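Side-chain contacts in probable ABC transporter phosphite binding protein PhnD1 (Prochlorococcus marinus str. MIT 9301, PDB 5LQ5), which binds phosphite strongly, and methylphosphonate and phosphate only very weakly, probably as the solute-binding component of an ABC transporter: residues A[100-105]-A[115-120]; A[78-83]-A[258-263]. All coordinates share one frame; numbering follows the deposited sequence.

Contact 1: A[100-105]-A[115-120]; sequences LELNSI and KNLRFT
Leu100, Leu102 and Leu117 form a small apolar cluster at the surface of the lobe built on the five-stranded mixed sheet, one of the two α/β lobes of this periplasmic binding protein. Leu100 and Leu102 lie in the loop that leaves strand 92-97, and Leu117 sits just ahead of strand 119-121, to which that loop returns. The backbones stay well apart, with the CA atoms of Leu100 and Leu117 separated by 9.6 Å, and side chains alone bridge the gap. Leu100 and Leu117 reach toward each other tip to tip and meet through both branches: CD1 of Leu100 is 4.0 Å from CD1 of Leu117, and CD2 of Leu100 is likewise 4.0 Å from CD2 of Leu117. Each has CG anti to its own carbonyl carbon (chi1 -64° in both), which turns the two forked ends into the gap between the segments. Leu102 joins with one branch, its CD1 lying 4.3 Å from CD1 of Leu117 and 4.2 Å from CD1 of Leu100, so that three methyl groups close a triangle. No hydrogen bond crosses between 100-105 and 115-120; the contact rests on van der Waals contact among partly exposed leucines. Around it, Leu102 also touches Phe197 of edge strand 194-199, while Leu117 and Arg118 make backbone hydrogen bonds to Lys148 and Asp171, respectively. The cluster thus ties together the two ends of the connection between strands 92-97 and 119-121, which lie on either side of strand 172-176 in the sheet.

Contact 2: A[78-83]-A[258-263]; sequences SIVIAQ and KQYKNI
Gln83 and Gln259 meet amide to amide, joining strand 79-84 to the 3-10 turn that leads into helix 261-269. Two hydrogen bonds run in opposite senses between them. The shorter goes from NE2 of Gln259 to OE1 of Gln83, at 2.6 Å; its return partner, from NE2 of Gln83 to OE1 of Gln259, measures 3.2 Å. The pair is not coplanar, for the amide planes are turned 64° against each other. In both bonds the donor therefore stands above the carbonyl plane of its acceptor, although each acceptor lies close to the plane of the donating amide. Gln83 gets there with CG between its backbone N and carbonyl carbon (chi1 69°) and the chain extended beyond.

A water extends the polar network: it donates to OE1 of Gln83 over 2.8 Å and accepts from OH of Tyr260 at the same distance. OE1 of Gln83 thus takes two donors, while NE2 of the same residue has a second acceptor in the backbone O of Lys254.

Apolar contacts are fewer. CG1 of Val80 approaches CE2 of Tyr260 obliquely at 4.3 Å. Within 258-263 itself, CG of Gln259 lies over one face of the neighbouring Tyr260 ring, near the rim, 3.5 Å above the plane. His207 stacks on the same tyrosine, and Val69 and Arg72 of helix 65-74 also touch it.

An alanine in place of Gln83 would probably leave the amide of Gln259 without either of its bonds to the strand and the water without the acceptor it has in OE1. Because each amide both gives and receives, the link needs no charge, and it sets the orientation of both amides.

In the fold
Contacts 1 and 2 belong to different lobes of the binding protein and lie on opposite sides of the chain's centre, their own centres 34 Å apart and their nearest atoms about 17 Å. Segments 100-105 and 115-120 fall within the long chain excursion closed by contact 2. Phosphite sits between the lobes. Contact 2 is not part of the pocket, but the Tyr260 side chain comes within about 10 Å of the ion, and His207, which stacks on that ring, directly follows the pocket residues Asp205 and Tyr206. Contact 1 is peripheral, 24 Å from the chain's centre, yet strand 119-121 begins beside it, and the chain beyond leads to pocket residues Ser126, Thr127 and Ser128.

Contact 1: A[100-105]-A[115-120]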
ATOM      1  N   LEU A 100     -24.390  -6.544 -11.697  1.00 32.59           N
ATOM      2  CA  LEU A 100     -24.336  -8.012 -11.704  1.00 31.05           C
ATOM      3  C   LEU A 100     -25.395  -8.661 -10.817  1.00 31.89           C
ATOM      4  O   LEU A 100     -25.678  -9.858 -10.930  1.00 33.89           O
ATOM      5  CB  LEU A 100     -23.017  -8.504 -11.169  1.00 32.36           C
ATOM      6  CG  LEU A 100     -21.744  -8.188 -11.921  1.00 34.84           C
ATOM      7  CD1 LEU A 100     -20.657  -8.675 -10.990  1.00 37.52           C
ATOM      8  CD2 LEU A 100     -21.656  -8.941 -13.223  1.00 31.19           C
ATOM      9  N   GLU A 101     -25.905  -7.874  -9.883  1.00 36.76           N
ATOM     10  CA  GLU A 101     -26.870  -8.358  -8.874  1.00 38.97           C
ATOM     11  C   GLU A 101     -26.344  -9.595  -8.150  1.00 31.47           C
ATOM     12  O   GLU A 101     -27.061 -10.552  -7.901  1.00 46.26           O
ATOM     13  CB  GLU A 101     -28.243  -8.598  -9.502  1.00 50.64           C
ATOM     14  CG  GLU A 101     -28.926  -7.272  -9.785  1.00 79.22           C
ATOM     15  CD  GLU A 101     -30.189  -7.375 -10.611  1.00105.06           C
ATOM     16  OE1 GLU A 101     -30.564  -8.478 -11.062  1.00100.27           O
ATOM     17  OE2 GLU A 101     -30.814  -6.318 -10.818  1.00 99.61           O
ATOM     18  N   LEU A 102     -25.067  -9.544  -7.807  1.00 28.69           N
ATOM     19  CA  LEU A 102     -24.417 -10.645  -7.104  1.00 29.86           C
ATOM     20  C   LEU A 102     -24.460 -10.373  -5.628  1.00 42.51           C
ATOM     21  O   LEU A 102     -24.025  -9.305  -5.176  1.00 56.26           O
ATOM     22  CB  LEU A 102     -22.934 -10.770  -7.502  1.00 32.06           C
ATOM     23  CG  LEU A 102     -22.379 -11.906  -8.348  1.00 44.72           C
ATOM     24  CD1 LEU A 102     -20.864 -11.788  -8.245  1.00 32.98           C
ATOM     25  CD2 LEU A 102     -22.811 -13.309  -7.948  1.00 41.82           C
ATOM     26  N   ASN A 103     -24.946 -11.342  -4.869  1.00 32.48           N
ATOM     27  CA  ASN A 103     -24.993 -11.207  -3.415  1.00 33.20           C
ATOM     28  C   ASN A 103     -23.613 -11.369  -2.813  1.00 33.15           C
ATOM     29  O   ASN A 103     -22.792 -12.118  -3.324  1.00 35.11           O
ATOM     30  CB  ASN A 103     -25.961 -12.233  -2.818  1.00 34.93           C
ATOM     31  CG  ASN A 103     -27.403 -11.964  -3.236  1.00 43.18           C
ATOM     32  OD1 ASN A 103     -27.831 -10.810  -3.320  1.00 45.69           O
ATOM     33  ND2 ASN A 103     -28.151 -13.024  -3.519  1.00 40.97           N
ATOM     34  N   SER A 104     -23.361 -10.608  -1.750  1.00 29.06           N
ATOM     35  CA  SER A 104     -22.119 -10.732  -0.953  1.00 30.99           C
ATOM     36  C   SER A 104     -21.981 -12.123  -0.374  1.00 32.95           C
ATOM     37  O   SER A 104     -22.966 -12.826  -0.160  1.00 36.23           O
ATOM     38  CB  SER A 104     -21.994  -9.653   0.133  1.00 29.86           C
ATOM     39  OG  SER A 104     -23.000  -9.756   1.121  1.00 36.14           O
ATOM     40  N   ILE A 105     -20.747 -12.479  -0.098  1.00 32.13           N
ATOM     41  CA  ILE A 105     -20.370 -13.781   0.456  1.00 28.89           C
ATOM     42  C   ILE A 105     -19.750 -13.626   1.855  1.00 31.54           C
ATOM     43  O   ILE A 105     -19.284 -12.545   2.239  1.00 34.23           O
ATOM     44  CB  ILE A 105     -19.444 -14.578  -0.482  1.00 30.03           C
ATOM     45  CG1 ILE A 105     -18.174 -13.768  -0.822  1.00 31.61           C
ATOM     46  CG2 ILE A 105     -20.187 -14.960  -1.759  1.00 28.98           C
ATOM     47  CD1 ILE A 105     -17.056 -14.604  -1.373  1.00 29.24           C
ATOM     48  N   LYS A 115     -15.672 -16.312 -11.215  1.00 22.90           N
ATOM     49  CA  LYS A 115     -15.260 -16.956 -12.466  1.00 24.32           C
ATOM     50  C   LYS A 115     -16.100 -16.429 -13.649  1.00 24.19           C
ATOM     51  O   LYS A 115     -17.282 -16.127 -13.493  1.00 27.07           O
ATOM     52  CB  LYS A 115     -15.389 -18.473 -12.353  1.00 27.77           C
ATOM     53  CG  LYS A 115     -14.407 -19.138 -11.405  1.00 25.40           C
ATOM     54  CD  LYS A 115     -14.552 -20.654 -11.525  1.00 31.40           C
ATOM     55  CE  LYS A 115     -13.384 -21.427 -10.956  1.00 37.81           C
ATOM     56  NZ  LYS A 115     -13.445 -22.818 -11.467  1.00 54.76           N
ATOM     57  N   ASN A 116     -15.451 -16.318 -14.812  1.00 23.67           N
ATOM     58  CA  ASN A 116     -16.073 -15.821 -16.057  1.00 23.89           C
ATOM     59  C   ASN A 116     -16.576 -14.375 -15.957  1.00 24.23           C
ATOM     60  O   ASN A 116     -17.463 -13.958 -16.703  1.00 28.29           O
ATOM     61  CB  ASN A 116     -17.175 -16.769 -16.571  1.00 26.01           C
ATOM     62  CG  ASN A 116     -17.462 -16.600 -18.084  1.00 30.96           C
ATOM     63  OD1 ASN A 116     -16.543 -16.408 -18.924  1.00 30.66           O
ATOM     64  ND2 ASN A 116     -18.753 -16.688 -18.444  1.00 36.45           N
ATOM     65  N   LEU A 117     -16.009 -13.610 -15.014  1.00 23.56           N
ATOM     66  CA  LEU A 117     -16.255 -12.169 -14.936  1.00 22.88           C
ATOM     67  C   LEU A 117     -14.995 -11.454 -15.371  1.00 21.26           C
ATOM     68  O   LEU A 117     -13.894 -12.034 -15.367  1.00 22.56           O
ATOM     69  CB  LEU A 117     -16.640 -11.728 -13.528  1.00 25.19           C
ATOM     70  CG  LEU A 117     -17.958 -12.277 -12.968  1.00 29.54           C
ATOM     71  CD1 LEU A 117     -18.185 -11.711 -11.570  1.00 28.99           C
ATOM     72  CD2 LEU A 117     -19.130 -11.930 -13.870  1.00 33.61           C
ATOM     73  N   ARG A 118     -15.156 -10.190 -15.730  1.00 19.78           N
ATOM     74  CA  ARG A 118     -14.031  -9.299 -16.005  1.00 20.44           C
ATOM     75  C   ARG A 118     -13.503  -8.777 -14.660  1.00 20.14           C
ATOM     76  O   ARG A 118     -14.230  -8.105 -13.915  1.00 19.74           O
ATOM     77  CB  ARG A 118     -14.458  -8.153 -16.910  0.50 22.07           C
ATOM     78  CG  ARG A 118     -14.928  -8.600 -18.288  0.50 28.81           C
ATOM     79  CD  ARG A 118     -15.610  -7.463 -19.037  0.50 34.56           C
ATOM     80  NE  ARG A 118     -16.667  -6.902 -18.203  0.50 30.12           N
ATOM     81  CZ  ARG A 118     -17.150  -5.674 -18.323  0.50 39.24           C
ATOM     82  NH1 ARG A 118     -16.694  -4.883 -19.253  0.50 37.59           N
ATOM     83  NH2 ARG A 118     -18.075  -5.239 -17.501  0.50 33.13           N
ATOM     84  N   PHE A 119     -12.271  -9.136 -14.320  1.00 19.69           N
ATOM     85  CA  PHE A 119     -11.721  -8.898 -12.962  1.00 19.07           C
ATOM     86  C   PHE A 119     -10.441  -8.074 -13.079  1.00 15.92           C
ATOM     87  O   PHE A 119      -9.598  -8.329 -13.943  1.00 17.70           O
ATOM     88  CB  PHE A 119     -11.415 -10.221 -12.235  1.00 19.23           C
ATOM     89  CG  PHE A 119     -10.958 -10.033 -10.834  1.00 17.24           C
ATOM     90  CD1 PHE A 119     -11.879  -9.964  -9.804  1.00 21.21           C
ATOM     91  CD2 PHE A 119      -9.628  -9.810 -10.549  1.00 19.05           C
ATOM     92  CE1 PHE A 119     -11.478  -9.730  -8.491  1.00 21.59           C
ATOM     93  CE2 PHE A 119      -9.209  -9.591  -9.251  1.00 22.25           C
ATOM     94  CZ  PHE A 119     -10.128  -9.524  -8.225  1.00 21.82           C
ATOM     95  N   THR A 120     -10.317  -7.066 -12.217  1.00 14.44           N
ATOM     96  CA  THR A 120      -9.062  -6.288 -12.118  1.00 15.42           C
ATOM     97  C   THR A 120      -8.486  -6.299 -10.686  1.00 15.72           C
ATOM     98  O   THR A 120      -9.183  -6.100  -9.699  1.00 17.01           O
ATOM     99  CB  THR A 120      -9.191  -4.848 -12.617  1.00 17.22           C
ATOM    100  OG1 THR A 120      -7.885  -4.245 -12.709  1.00 16.77           O
ATOM    101  CG2 THR A 120     -10.098  -3.981 -11.744  1.00 19.69           C
TER

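Contact 2: A[78-83]-A[258-263]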
ATOM      1  N   SER A  78      19.164  -2.006   4.629  0.50 28.25           N
ATOM      2  CA  SER A  78      18.185  -0.969   4.825  1.00 24.29           C
ATOM      3  C   SER A  78      17.439  -1.278   6.115  0.50 25.94           C
ATOM      4  O   SER A  78      17.566  -2.368   6.691  0.50 31.89           O
ATOM      5  CB  SER A  78      17.240  -0.901   3.651  0.50 25.55           C
ATOM      6  OG  SER A  78      16.856  -2.209   3.340  0.50 29.31           O
ATOM      7  N   ILE A  79      16.666  -0.304   6.563  1.00 24.15           N
ATOM      8  CA  ILE A  79      16.044  -0.335   7.890  1.00 24.43           C
ATOM      9  C   ILE A  79      14.527  -0.220   7.861  1.00 26.31           C
ATOM     10  O   ILE A  79      13.990   0.748   7.357  1.00 22.73           O
ATOM     11  CB  ILE A  79      16.563   0.846   8.767  1.00 26.31           C
ATOM     12  CG1 ILE A  79      18.106   0.937   8.745  1.00 40.57           C
ATOM     13  CG2 ILE A  79      16.029   0.756  10.193  1.00 34.66           C
ATOM     14  CD1 ILE A  79      18.822  -0.238   9.356  1.00 53.18           C
ATOM     15  N   VAL A  80      13.844  -1.169   8.478  1.00 23.31           N
ATOM     16  CA  VAL A  80      12.406  -1.050   8.784  1.00 24.14           C
ATOM     17  C   VAL A  80      12.214  -0.086   9.936  1.00 24.54           C
ATOM     18  O   VAL A  80      12.717  -0.312  11.044  1.00 26.33           O
ATOM     19  CB  VAL A  80      11.708  -2.384   9.072  1.00 27.97           C
ATOM     20  CG1 VAL A  80      10.223  -2.167   9.261  1.00 26.70           C
ATOM     21  CG2 VAL A  80      11.942  -3.356   7.942  1.00 26.58           C
ATOM     22  N   ILE A  81      11.439   0.972   9.677  1.00 20.49           N
ATOM     23  CA  ILE A  81      11.298   2.103  10.634  1.00 23.23           C
ATOM     24  C   ILE A  81      10.034   2.069  11.484  1.00 25.22           C
ATOM     25  O   ILE A  81      10.124   2.225  12.696  1.00 29.86           O
ATOM     26  CB  ILE A  81      11.410   3.463   9.894  1.00 25.02           C
ATOM     27  CG1 ILE A  81      12.815   3.658   9.316  1.00 25.22           C
ATOM     28  CG2 ILE A  81      11.021   4.639  10.783  1.00 25.26           C
ATOM     29  CD1 ILE A  81      13.901   3.971  10.331  1.00 28.00           C
ATOM     30  N   ALA A  82       8.881   1.931  10.853  1.00 20.50           N
ATOM     31  CA  ALA A  82       7.580   2.059  11.508  1.00 24.04           C
ATOM     32  C   ALA A  82       6.441   1.540  10.626  1.00 21.98           C
ATOM     33  O   ALA A  82       6.612   1.321   9.418  1.00 24.02           O
ATOM     34  CB  ALA A  82       7.318   3.516  11.850  1.00 23.77           C
ATOM     35  N   GLN A  83       5.287   1.344  11.237  1.00 22.76           N
ATOM     36  CA  GLN A  83       4.053   0.955  10.573  1.00 24.37           C
ATOM     37  C   GLN A  83       2.903   1.579  11.363  1.00 26.24           C
ATOM     38  O   GLN A  83       3.143   2.241  12.368  1.00 25.30           O
ATOM     39  CB  GLN A  83       3.923  -0.582  10.493  1.00 22.32           C
ATOM     40  CG  GLN A  83       3.688  -1.235  11.859  1.00 25.64           C
ATOM     41  CD  GLN A  83       3.692  -2.752  11.884  1.00 27.76           C
ATOM     42  OE1 GLN A  83       3.115  -3.391  11.033  1.00 28.18           O
ATOM     43  NE2 GLN A  83       4.286  -3.333  12.928  1.00 34.34           N
ATOM     44  N   LYS A 258      11.363  -9.240  10.521  1.00 29.47           N
ATOM     45  CA  LYS A 258      10.801 -10.572  10.835  1.00 35.42           C
ATOM     46  C   LYS A 258       9.303 -10.712  10.505  1.00 30.70           C
ATOM     47  O   LYS A 258       8.821 -11.800  10.104  1.00 27.11           O
ATOM     48  CB  LYS A 258      11.003 -10.912  12.323  1.00 46.74           C
ATOM     49  CG  LYS A 258      12.311 -11.615  12.665  1.00119.99           C
ATOM     50  CD  LYS A 258      12.712 -11.415  14.128  1.00160.91           C
ATOM     51  CE  LYS A 258      11.720 -11.998  15.126  1.00120.65           C
ATOM     52  NZ  LYS A 258      11.860 -13.472  15.268  1.00122.97           N
ATOM     53  N   GLN A 259       8.577  -9.603  10.627  1.00 24.81           N
ATOM     54  CA  GLN A 259       7.112  -9.670  10.556  1.00 25.04           C
ATOM     55  C   GLN A 259       6.624  -9.901   9.110  1.00 24.49           C
ATOM     56  O   GLN A 259       5.473 -10.306   8.902  1.00 25.35           O
ATOM     57  CB  GLN A 259       6.390  -8.527  11.298  1.00 37.62           C
ATOM     58  CG  GLN A 259       6.194  -7.216  10.584  1.00 35.57           C
ATOM     59  CD  GLN A 259       5.105  -6.323  11.205  1.00 55.21           C
ATOM     60  OE1 GLN A 259       4.768  -6.404  12.379  1.00 31.00           O
ATOM     61  NE2 GLN A 259       4.543  -5.473  10.386  1.00 52.68           N
ATOM     62  N   TYR A 260       7.510  -9.710   8.132  1.00 20.85           N
ATOM     63  CA  TYR A 260       7.115  -9.801   6.710  1.00 20.90           C
ATOM     64  C   TYR A 260       7.438 -11.166   6.079  1.00 23.81           C
ATOM     65  O   TYR A 260       7.353 -11.334   4.874  1.00 21.89           O
ATOM     66  CB  TYR A 260       7.779  -8.670   5.890  1.00 19.82           C
ATOM     67  CG  TYR A 260       7.370  -7.337   6.453  1.00 23.69           C
ATOM     68  CD1 TYR A 260       6.115  -6.759   6.177  1.00 29.45           C
ATOM     69  CD2 TYR A 260       8.185  -6.721   7.389  1.00 23.77           C
ATOM     70  CE1 TYR A 260       5.735  -5.550   6.792  1.00 25.21           C
ATOM     71  CE2 TYR A 260       7.818  -5.562   8.014  1.00 26.87           C
ATOM     72  CZ  TYR A 260       6.617  -4.980   7.730  1.00 27.10           C
ATOM     73  OH  TYR A 260       6.323  -3.856   8.447  1.00 30.69           O
ATOM     74  N   LYS A 261       7.821 -12.139   6.910  1.00 21.17           N
ATOM     75  CA  LYS A 261       8.129 -13.508   6.469  1.00 21.00           C
ATOM     76  C   LYS A 261       7.021 -14.163   5.640  1.00 21.61           C
ATOM     77  O   LYS A 261       7.273 -14.746   4.591  1.00 20.76           O
ATOM     78  CB  LYS A 261       8.447 -14.401   7.700  1.00 28.75           C
ATOM     79  CG  LYS A 261       8.993 -15.782   7.399  1.00 54.02           C
ATOM     80  CD  LYS A 261       9.092 -16.593   8.691  1.00121.52           C
ATOM     81  CE  LYS A 261       9.244 -18.093   8.464  1.00 89.44           C
ATOM     82  NZ  LYS A 261       7.953 -18.817   8.240  1.00 42.12           N
ATOM     83  N   ASN A 262       5.792 -14.029   6.112  1.00 21.33           N
ATOM     84  CA  ASN A 262       4.634 -14.637   5.422  1.00 21.60           C
ATOM     85  C   ASN A 262       4.395 -13.966   4.056  1.00 18.55           C
ATOM     86  O   ASN A 262       4.177 -14.641   3.055  1.00 20.80           O
ATOM     87  CB  ASN A 262       3.390 -14.572   6.304  1.00 26.29           C
ATOM     88  CG  ASN A 262       2.160 -15.103   5.622  1.00 24.99           C
ATOM     89  OD1 ASN A 262       2.020 -16.317   5.364  1.00 28.97           O
ATOM     90  ND2 ASN A 262       1.257 -14.201   5.299  1.00 25.86           N
ATOM     91  N   ILE A 263       4.535 -12.634   4.000  1.00 19.27           N
ATOM     92  CA  ILE A 263       4.388 -11.963   2.702  1.00 19.63           C
ATOM     93  C   ILE A 263       5.478 -12.431   1.736  1.00 18.62           C
ATOM     94  O   ILE A 263       5.214 -12.719   0.575  1.00 17.19           O
ATOM     95  CB  ILE A 263       4.442 -10.433   2.857  1.00 19.36           C
ATOM     96  CG1 ILE A 263       3.239  -9.904   3.649  1.00 21.88           C
ATOM     97  CG2 ILE A 263       4.528  -9.732   1.487  1.00 20.04           C
ATOM     98  CD1 ILE A 263       1.873 -10.272   3.152  1.00 25.24           C
TER
HETATM   99  O   HOH W   1       3.530  -3.513   8.249  1.00 30.02           O